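Local coordinates for ThiJ/pfpI family protein (Bacillus anthracis, PDB 3EFE) that is of unsettled function but belongs to the DJ-1/PfpI family, whose members include proteases and chaperones, within the class I glutamine amidotransferase-like group, at residues Q205-N208 with S209-K212; D181-L185 with D186-S190; I25-L28 with N29-R32. One frame throughout, in Å; residues are numbered along the deposited sequence.

Interaction 1: Q205-N208 with S209-K212; sequences QLMN and SINK
Leu-206 and Ile-210, one helical turn apart, carry the apolar part of this C-terminal contact. Leu-206 places CD1 against the Ile-210 CG2 methyl, 3.5 Å away and tighter than ordinary van der Waals contact, and the two side chains run obliquely to each other. A chi1 of 175° sets the Leu-206 branch beside its own carbonyl carbon, from where CD1 meets the isoleucine. Met-207 adds a looser touch, its SD lying 4.5 Å from the Ile-210 CD1 methyl.

Backbone hydrogen bonds hold the last part of helix 201-209 to the residues after it. Leu-206 O is gripped by two amides on the same face of its carbonyl plane: Ile-210 N comes in at 3.2 Å, tilted moderately from the plane, whereas Ser-209 N sits well above it at 3.3 Å. One water donates to Met-207 O at 2.9 Å and to Ile-210 O at 2.6 Å, and so ties the Met-207 carbonyl to that of Ile-210 in the departing tail.

Two side chains approach main-chain oxygens. Ser-209 OG lies at Gln-205 O, and the straight Lys-212 side chain runs back beside the turn, bringing NZ to Asn-208 O; both contacts are modelled implausibly short, so their detailed geometry is doubtful. The Asn-208 amide is engaged within the helix, ND2 bonding to Phe-204 O.

The contact lies at the surface, its centre about 24 Å from the centre of the chain. Its inner side rests on helix 185-197, where Gln-205 and Leu-206 meet Ser-190 and Ser-209 meets Asp-186 and Ala-187. Tyr-33 packs against Leu-206 and Ile-210, and Lys-212 pairs by backbone hydrogen bonding with Lys-36, joining the C-terminal tail to the loop that follows helix 18-30.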
ATOM      1  N   GLN D 205      16.000  17.144   0.902  1.00 32.18           N
ATOM      2  CA  GLN D 205      15.174  17.968   0.033  1.00 31.58           C
ATOM      3  C   GLN D 205      13.709  18.108   0.447  1.00 31.26           C
ATOM      4  O   GLN D 205      13.168  19.205   0.487  1.00 30.52           O
ATOM      5  CB  GLN D 205      15.178  17.392  -1.344  1.00 30.74           C
ATOM      6  CG  GLN D 205      16.404  17.747  -2.123  1.00 31.44           C
ATOM      7  CD  GLN D 205      16.509  16.976  -3.426  1.00 30.77           C
ATOM      8  OE1 GLN D 205      17.588  16.657  -3.853  1.00 32.10           O
ATOM      9  NE2 GLN D 205      15.406  16.674  -4.038  1.00 28.18           N
ATOM     10  N   LEU D 206      13.089  16.962   0.685  1.00 31.24           N
ATOM     11  CA  LEU D 206      11.693  16.857   1.044  1.00 31.10           C
ATOM     12  C   LEU D 206      11.384  17.519   2.356  1.00 30.33           C
ATOM     13  O   LEU D 206      10.415  18.206   2.422  1.00 30.76           O
ATOM     14  CB  LEU D 206      11.266  15.368   1.065  1.00 30.86           C
ATOM     15  CG  LEU D 206       9.830  15.105   1.546  1.00 30.66           C
ATOM     16  CD1 LEU D 206       8.808  15.786   0.639  1.00 28.10           C
ATOM     17  CD2 LEU D 206       9.501  13.630   1.674  1.00 32.60           C
ATOM     18  N   MET D 207      12.197  17.302   3.399  1.00 30.77           N
ATOM     19  CA  MET D 207      12.044  17.959   4.697  1.00 31.37           C
ATOM     20  C   MET D 207      12.113  19.491   4.636  1.00 31.07           C
ATOM     21  O   MET D 207      11.404  20.198   5.379  1.00 30.19           O
ATOM     22  CB  MET D 207      13.069  17.402   5.714  1.00 32.33           C
ATOM     23  CG  MET D 207      12.844  15.877   6.203  1.00 33.49           C
ATOM     24  SD  MET D 207      11.223  15.644   6.936  1.00 32.50           S
ATOM     25  CE  MET D 207      11.430  15.183   8.568  1.00 38.83           C
ATOM     26  N   ASN D 208      12.945  20.001   3.739  1.00 30.19           N
ATOM     27  CA  ASN D 208      13.078  21.426   3.551  1.00 30.99           C
ATOM     28  C   ASN D 208      12.178  22.079   2.494  1.00 31.46           C
ATOM     29  O   ASN D 208      12.211  23.307   2.365  1.00 30.45           O
ATOM     30  CB  ASN D 208      14.527  21.756   3.223  1.00 31.01           C
ATOM     31  CG  ASN D 208      15.385  21.648   4.383  1.00 28.77           C
ATOM     32  OD1 ASN D 208      15.432  22.542   5.159  1.00 30.55           O
ATOM     33  ND2 ASN D 208      16.037  20.526   4.554  1.00 32.03           N
ATOM     34  N   SER D 209      11.410  21.279   1.749  1.00 31.30           N
ATOM     35  CA  SER D 209      10.497  21.765   0.704  1.00 32.29           C
ATOM     36  C   SER D 209       9.058  21.777   1.176  1.00 32.99           C
ATOM     37  O   SER D 209       8.199  22.452   0.586  1.00 32.96           O
ATOM     38  CB  SER D 209      10.522  20.830  -0.521  1.00 32.87           C
ATOM     39  OG  SER D 209      11.837  20.547  -0.977  1.00 34.22           O
ATOM     40  N   ILE D 210       8.758  20.949   2.179  1.00 34.00           N
ATOM     41  CA  ILE D 210       7.370  20.802   2.647  1.00 33.10           C
ATOM     42  C   ILE D 210       6.984  22.037   3.460  1.00 34.55           C
ATOM     43  O   ILE D 210       7.857  22.696   4.106  1.00 35.37           O
ATOM     44  CB  ILE D 210       7.080  19.469   3.453  1.00 32.76           C
ATOM     45  CG1 ILE D 210       7.882  19.433   4.778  1.00 29.94           C
ATOM     46  CG2 ILE D 210       7.295  18.277   2.518  1.00 30.37           C
ATOM     47  CD1 ILE D 210       7.733  18.197   5.698  1.00 27.70           C
ATOM     48  N   ASN D 211       5.677  22.355   3.422  1.00 34.99           N
ATOM     49  CA  ASN D 211       5.105  23.334   4.359  1.00 35.09           C
ATOM     50  C   ASN D 211       5.564  24.769   4.058  1.00 35.37           C
ATOM     51  O   ASN D 211       5.862  25.544   4.978  1.00 36.42           O
ATOM     52  CB  ASN D 211       5.490  22.886   5.785  1.00 34.39           C
ATOM     53  CG  ASN D 211       4.771  23.627   6.843  1.00 34.47           C
ATOM     54  OD1 ASN D 211       5.366  23.968   7.851  1.00 39.96           O
ATOM     55  ND2 ASN D 211       3.494  23.870   6.651  1.00 28.02           N
ATOM     56  N   LYS D 212       5.590  25.090   2.765  1.00 36.41           N
ATOM     57  CA  LYS D 212       6.193  26.321   2.174  1.00 36.86           C
ATOM     58  C   LYS D 212       5.431  26.774   0.916  1.00 35.56           C
ATOM     59  O   LYS D 212       4.380  26.214   0.652  1.00 34.75           O
ATOM     60  CB  LYS D 212       7.654  26.036   1.770  1.00 37.61           C
ATOM     61  CG  LYS D 212       8.712  26.334   2.906  1.00 37.88           C
ATOM     62  CD  LYS D 212      10.097  25.856   2.420  1.00 37.21           C
ATOM     63  CE  LYS D 212      11.082  25.852   3.534  1.00 38.63           C
ATOM     64  NZ  LYS D 212      12.456  25.630   2.986  1.00 39.30           N
TER
HETATM   65  O   HOH W   1      10.190  22.823   5.281  1.00 33.26           O

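Interaction 2: D181-L185 with D186-S190; sequences DVFTL and DALHS
Thr-184 caps the start of helix 185-197: it occupies the N-cap position, and its OG1 accepts a weak but nearly straight hydrogen bond from Ala-187 N at 3.4 Å. With chi1 at 83°, OG1 stands between the backbone N and the carbonyl carbon, turned toward the amides of the first turn. Just upstream, Asp-181, with positive phi, is the first residue beyond helix 169-179, whose end is closed by a Schellman motif, so this short link runs from the close of one helix to the opening of the next.

Phe-183, immediately before the cap, starts its side chain toward the new helix. That side chain crosses the one of Leu-188 at about a right angle, and Phe-183 CD2 lies 3.9 Å from Leu-188 CD1. The backbone carbon of Ala-187 sits at the ring edge, near its plane. Phe-183 and Leu-188 are buried: the ring packs on the loop residues Tyr-33 and Phe-34, and Leu-188 on Met-174, Leu-177 and Lys-178 of helix 169-179.

On the exposed side, Leu-185 and His-189 cross at a slant one turn apart. The Leu-185 CD1 methyl comes nearest His-189 NE2, at a modelled 3.1 Å that is doubtfully short. The backbone beneath them is regular, with Leu-188 N bonded to Thr-184 O at 2.9 Å and His-189 N to Leu-185 O at 3.0 Å.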
ATOM      1  N   ASP D 181      -3.067  19.631  -6.511  1.00 39.33           N
ATOM      2  CA  ASP D 181      -2.215  20.772  -6.142  1.00 38.87           C
ATOM      3  C   ASP D 181      -2.086  21.017  -4.624  1.00 38.44           C
ATOM      4  O   ASP D 181      -2.319  22.126  -4.091  1.00 39.17           O
ATOM      5  CB  ASP D 181      -2.683  22.029  -6.857  1.00 40.01           C
ATOM      6  CG  ASP D 181      -1.580  23.083  -6.947  1.00 40.45           C
ATOM      7  OD1 ASP D 181      -0.434  22.668  -7.236  1.00 44.40           O
ATOM      8  OD2 ASP D 181      -1.859  24.291  -6.737  1.00 41.47           O
ATOM      9  N   VAL D 182      -1.670  19.950  -3.956  1.00 36.83           N
ATOM     10  CA  VAL D 182      -1.721  19.793  -2.531  1.00 35.61           C
ATOM     11  C   VAL D 182      -0.278  19.841  -1.929  1.00 35.50           C
ATOM     12  O   VAL D 182      -0.068  20.244  -0.819  1.00 34.55           O
ATOM     13  CB  VAL D 182      -2.549  18.549  -2.323  1.00 34.87           C
ATOM     14  CG1 VAL D 182      -1.696  17.260  -2.303  1.00 32.97           C
ATOM     15  CG2 VAL D 182      -3.539  18.732  -1.243  1.00 32.31           C
ATOM     16  N   PHE D 183       0.713  19.511  -2.736  1.00 36.21           N
ATOM     17  CA  PHE D 183       2.121  19.622  -2.415  1.00 36.26           C
ATOM     18  C   PHE D 183       2.606  20.754  -3.285  1.00 36.21           C
ATOM     19  O   PHE D 183       1.974  21.070  -4.262  1.00 35.68           O
ATOM     20  CB  PHE D 183       2.937  18.361  -2.846  1.00 34.90           C
ATOM     21  CG  PHE D 183       2.786  17.126  -1.964  1.00 34.04           C
ATOM     22  CD1 PHE D 183       1.659  16.873  -1.222  1.00 32.94           C
ATOM     23  CD2 PHE D 183       3.789  16.149  -1.971  1.00 31.81           C
ATOM     24  CE1 PHE D 183       1.562  15.676  -0.487  1.00 33.27           C
ATOM     25  CE2 PHE D 183       3.694  15.002  -1.245  1.00 31.83           C
ATOM     26  CZ  PHE D 183       2.605  14.756  -0.498  1.00 32.58           C
ATOM     27  N   THR D 184       3.738  21.370  -2.940  1.00 37.17           N
ATOM     28  CA  THR D 184       4.428  22.201  -3.929  1.00 37.32           C
ATOM     29  C   THR D 184       5.225  21.239  -4.850  1.00 37.52           C
ATOM     30  O   THR D 184       5.323  20.016  -4.560  1.00 38.54           O
ATOM     31  CB  THR D 184       5.410  23.217  -3.318  1.00 37.64           C
ATOM     32  OG1 THR D 184       6.618  22.501  -3.082  1.00 42.03           O
ATOM     33  CG2 THR D 184       4.897  23.864  -2.017  1.00 33.09           C
ATOM     34  N   LEU D 185       5.789  21.781  -5.932  1.00 36.82           N
ATOM     35  CA  LEU D 185       6.292  20.975  -7.055  1.00 35.99           C
ATOM     36  C   LEU D 185       7.635  20.365  -6.648  1.00 34.61           C
ATOM     37  O   LEU D 185       7.916  19.239  -6.975  1.00 33.72           O
ATOM     38  CB  LEU D 185       6.312  21.818  -8.389  1.00 36.09           C
ATOM     39  CG  LEU D 185       5.825  21.185  -9.757  1.00 38.35           C
ATOM     40  CD1 LEU D 185       7.000  20.854 -10.775  1.00 38.02           C
ATOM     41  CD2 LEU D 185       4.952  19.877  -9.613  1.00 37.85           C
ATOM     42  N   ASP D 186       8.426  21.113  -5.894  1.00 34.87           N
ATOM     43  CA  ASP D 186       9.656  20.640  -5.139  1.00 35.51           C
ATOM     44  C   ASP D 186       9.440  19.490  -4.172  1.00 34.43           C
ATOM     45  O   ASP D 186      10.172  18.539  -4.152  1.00 35.27           O
ATOM     46  CB  ASP D 186      10.213  21.780  -4.281  1.00 36.18           C
ATOM     47  CG  ASP D 186      11.004  22.763  -5.077  1.00 39.60           C
ATOM     48  OD1 ASP D 186      11.145  22.513  -6.302  1.00 41.14           O
ATOM     49  OD2 ASP D 186      11.491  23.763  -4.475  1.00 41.62           O
ATOM     50  N   ALA D 187       8.449  19.622  -3.323  1.00 33.76           N
ATOM     51  CA  ALA D 187       8.112  18.585  -2.425  1.00 33.63           C
ATOM     52  C   ALA D 187       7.605  17.346  -3.200  1.00 34.07           C
ATOM     53  O   ALA D 187       7.959  16.238  -2.839  1.00 35.03           O
ATOM     54  CB  ALA D 187       7.083  19.110  -1.314  1.00 32.98           C
ATOM     55  N   LEU D 188       6.828  17.502  -4.276  1.00 33.37           N
ATOM     56  CA  LEU D 188       6.328  16.338  -5.012  1.00 32.86           C
ATOM     57  C   LEU D 188       7.409  15.579  -5.744  1.00 33.35           C
ATOM     58  O   LEU D 188       7.401  14.335  -5.785  1.00 32.52           O
ATOM     59  CB  LEU D 188       5.196  16.731  -5.986  1.00 33.15           C
ATOM     60  CG  LEU D 188       4.369  15.603  -6.614  1.00 31.91           C
ATOM     61  CD1 LEU D 188       3.471  14.920  -5.632  1.00 28.65           C
ATOM     62  CD2 LEU D 188       3.577  16.077  -7.801  1.00 31.16           C
ATOM     63  N   HIS D 189       8.350  16.308  -6.335  1.00 34.50           N
ATOM     64  CA  HIS D 189       9.534  15.683  -6.982  1.00 35.10           C
ATOM     65  C   HIS D 189      10.519  14.953  -6.044  1.00 34.51           C
ATOM     66  O   HIS D 189      10.986  13.855  -6.346  1.00 34.71           O
ATOM     67  CB  HIS D 189      10.267  16.681  -7.919  1.00 36.53           C
ATOM     68  CG  HIS D 189       9.450  17.066  -9.117  1.00 41.22           C
ATOM     69  ND1 HIS D 189       8.689  16.142  -9.824  1.00 50.28           N
ATOM     70  CD2 HIS D 189       9.267  18.255  -9.737  1.00 47.64           C
ATOM     71  CE1 HIS D 189       8.050  16.760 -10.803  1.00 51.10           C
ATOM     72  NE2 HIS D 189       8.403  18.038 -10.788  1.00 51.00           N
ATOM     73  N   SER D 190      10.842  15.572  -4.927  1.00 33.76           N
ATOM     74  CA  SER D 190      11.704  14.959  -3.945  1.00 33.98           C
ATOM     75  C   SER D 190      11.024  13.767  -3.224  1.00 32.87           C
ATOM     76  O   SER D 190      11.690  12.774  -2.914  1.00 32.44           O
ATOM     77  CB  SER D 190      12.164  16.033  -2.952  1.00 33.86           C
ATOM     78  OG  SER D 190      11.036  16.619  -2.322  1.00 35.65           O
TER

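Interaction 3: I25-L28 with N29-R32; sequences IAEL and NSGR
The carboxylate of Glu-27 lies at the edge of the Arg-32 guanidinium, and its CD is in the plane of that group. The grip is side-on and bidentate: Arg-32 NE donates to Glu-27 OE1 at 3.0 Å and Arg-32 NH2 to Glu-27 OE2 at 2.7 Å, both almost straight. Both oxygens are met on their syn sides, but from somewhat out of the carboxylate plane, the two planes being 28° apart. A bend at chi2 (-55°) brings the Glu-27 carboxylate round to meet the extended arginine.

Beside the salt bridge, the last turn of helix 18-30 closes. Ala-26 O receives Ser-30 N from above its carbonyl plane and Ser-30 OG within that plane, the latter at 2.7 Å. The same hydroxyl accepts from Arg-32 N in an ST turn, while Gly-31, with positive phi, bonds through N to Glu-27 O at 3.0 Å.

Trp-191 NE1 adds a weak bond to Glu-27 OE2, and Met-56 of the second subunit packs on Ser-30 and Arg-32. With Glu-27 buried, the paired charges probably favour its ionised form, and the two-point grip restricts rotation of both flat groups where the helix gives way to loop.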
ATOM      1  N   ILE D  25      -3.558   7.527  -0.351  1.00 31.50           N
ATOM      2  CA  ILE D  25      -4.460   7.816   0.747  1.00 31.31           C
ATOM      3  C   ILE D  25      -3.774   8.270   2.083  1.00 31.70           C
ATOM      4  O   ILE D  25      -4.310   9.085   2.842  1.00 30.70           O
ATOM      5  CB  ILE D  25      -5.525   6.671   0.941  1.00 31.62           C
ATOM      6  CG1 ILE D  25      -4.892   5.365   1.415  1.00 30.56           C
ATOM      7  CG2 ILE D  25      -6.386   6.597  -0.263  1.00 30.65           C
ATOM      8  CD1 ILE D  25      -5.858   4.468   2.206  1.00 30.30           C
ATOM      9  N   ALA D  26      -2.579   7.726   2.333  1.00 31.59           N
ATOM     10  CA  ALA D  26      -1.792   8.047   3.502  1.00 29.91           C
ATOM     11  C   ALA D  26      -1.287   9.468   3.424  1.00 29.61           C
ATOM     12  O   ALA D  26      -1.221  10.214   4.401  1.00 31.82           O
ATOM     13  CB  ALA D  26      -0.641   7.022   3.608  1.00 28.54           C
ATOM     14  N   GLU D  27      -0.892   9.904   2.262  1.00 31.18           N
ATOM     15  CA  GLU D  27      -0.343  11.266   2.134  1.00 31.17           C
ATOM     16  C   GLU D  27      -1.451  12.340   2.224  1.00 30.78           C
ATOM     17  O   GLU D  27      -1.260  13.419   2.785  1.00 32.75           O
ATOM     18  CB  GLU D  27       0.400  11.398   0.801  1.00 31.66           C
ATOM     19  CG  GLU D  27       1.684  10.625   0.712  1.00 35.15           C
ATOM     20  CD  GLU D  27       2.678  10.929   1.826  1.00 32.57           C
ATOM     21  OE1 GLU D  27       2.461  11.876   2.611  1.00 42.89           O
ATOM     22  OE2 GLU D  27       3.697  10.222   1.907  1.00 32.98           O
ATOM     23  N   LEU D  28      -2.590  12.009   1.645  1.00 30.36           N
ATOM     24  CA  LEU D  28      -3.785  12.824   1.645  1.00 30.62           C
ATOM     25  C   LEU D  28      -4.382  12.930   3.030  1.00 29.94           C
ATOM     26  O   LEU D  28      -4.480  13.986   3.593  1.00 28.20           O
ATOM     27  CB  LEU D  28      -4.818  12.232   0.665  1.00 30.28           C
ATOM     28  CG  LEU D  28      -4.486  12.534  -0.798  1.00 31.34           C
ATOM     29  CD1 LEU D  28      -5.457  11.815  -1.653  1.00 29.30           C
ATOM     30  CD2 LEU D  28      -4.484  14.070  -1.041  1.00 33.95           C
ATOM     31  N   ASN D  29      -4.707  11.793   3.601  1.00 30.65           N
ATOM     32  CA  ASN D  29      -5.369  11.811   4.896  1.00 31.28           C
ATOM     33  C   ASN D  29      -4.471  12.424   6.019  1.00 30.83           C
ATOM     34  O   ASN D  29      -4.956  13.063   6.937  1.00 30.79           O
ATOM     35  CB  ASN D  29      -5.922  10.396   5.197  1.00 29.74           C
ATOM     36  CG  ASN D  29      -6.849  10.355   6.361  1.00 31.09           C
ATOM     37  OD1 ASN D  29      -6.522   9.833   7.443  1.00 28.65           O
ATOM     38  ND2 ASN D  29      -8.044  10.827   6.147  1.00 32.82           N
ATOM     39  N   SER D  30      -3.160  12.222   5.962  1.00 31.51           N
ATOM     40  CA  SER D  30      -2.293  12.855   6.944  1.00 30.67           C
ATOM     41  C   SER D  30      -1.969  14.345   6.683  1.00 31.47           C
ATOM     42  O   SER D  30      -1.715  15.089   7.647  1.00 32.96           O
ATOM     43  CB  SER D  30      -0.959  12.095   7.055  1.00 31.72           C
ATOM     44  OG  SER D  30      -0.208  12.212   5.888  1.00 29.18           O
ATOM     45  N   GLY D  31      -1.874  14.731   5.410  1.00 30.11           N
ATOM     46  CA  GLY D  31      -1.468  16.020   5.018  1.00 28.88           C
ATOM     47  C   GLY D  31      -0.042  16.322   5.374  1.00 29.18           C
ATOM     48  O   GLY D  31       0.396  17.526   5.293  1.00 30.31           O
ATOM     49  N   ARG D  32       0.710  15.324   5.817  1.00 27.40           N
ATOM     50  CA  ARG D  32       2.030  15.658   6.389  1.00 27.97           C
ATOM     51  C   ARG D  32       2.996  16.406   5.468  1.00 28.25           C
ATOM     52  O   ARG D  32       3.831  17.110   5.933  1.00 29.85           O
ATOM     53  CB  ARG D  32       2.735  14.411   6.878  1.00 28.21           C
ATOM     54  CG  ARG D  32       2.866  13.357   5.817  1.00 28.39           C
ATOM     55  CD  ARG D  32       3.506  12.138   6.315  1.00 28.65           C
ATOM     56  NE  ARG D  32       3.793  11.243   5.204  1.00 27.08           N
ATOM     57  CZ  ARG D  32       4.636  10.199   5.276  1.00 30.10           C
ATOM     58  NH1 ARG D  32       5.209   9.845   6.401  1.00 32.88           N
ATOM     59  NH2 ARG D  32       4.888   9.472   4.221  1.00 29.40           N
TER

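In the fold
Interaction 3 is the buried member, at the end of a helix in the beta-alpha-beta unit of strands 8-11 and 43-47 and beside the second subunit; interaction 1 is at the surface, and interaction 2 is partly buried. Chemistry follows place: a bidentate salt bridge in 25-32, a hydroxyl cap with aromatic-aliphatic packing in 181-190, main-chain closure and a bridging water in 205-212. Interactions 1 and 3 lie at C-terminal helix ends, whereas interaction 2 spans the end of one helix and the cap of the next. Interactions 1 and 2 join the successive helices 185-197 and 201-209, with Leu-206 against Ser-190 and Ala-187. Phe-183 reaches Glu-27, and Ile-210 reaches Arg-32, linking both to interaction 3.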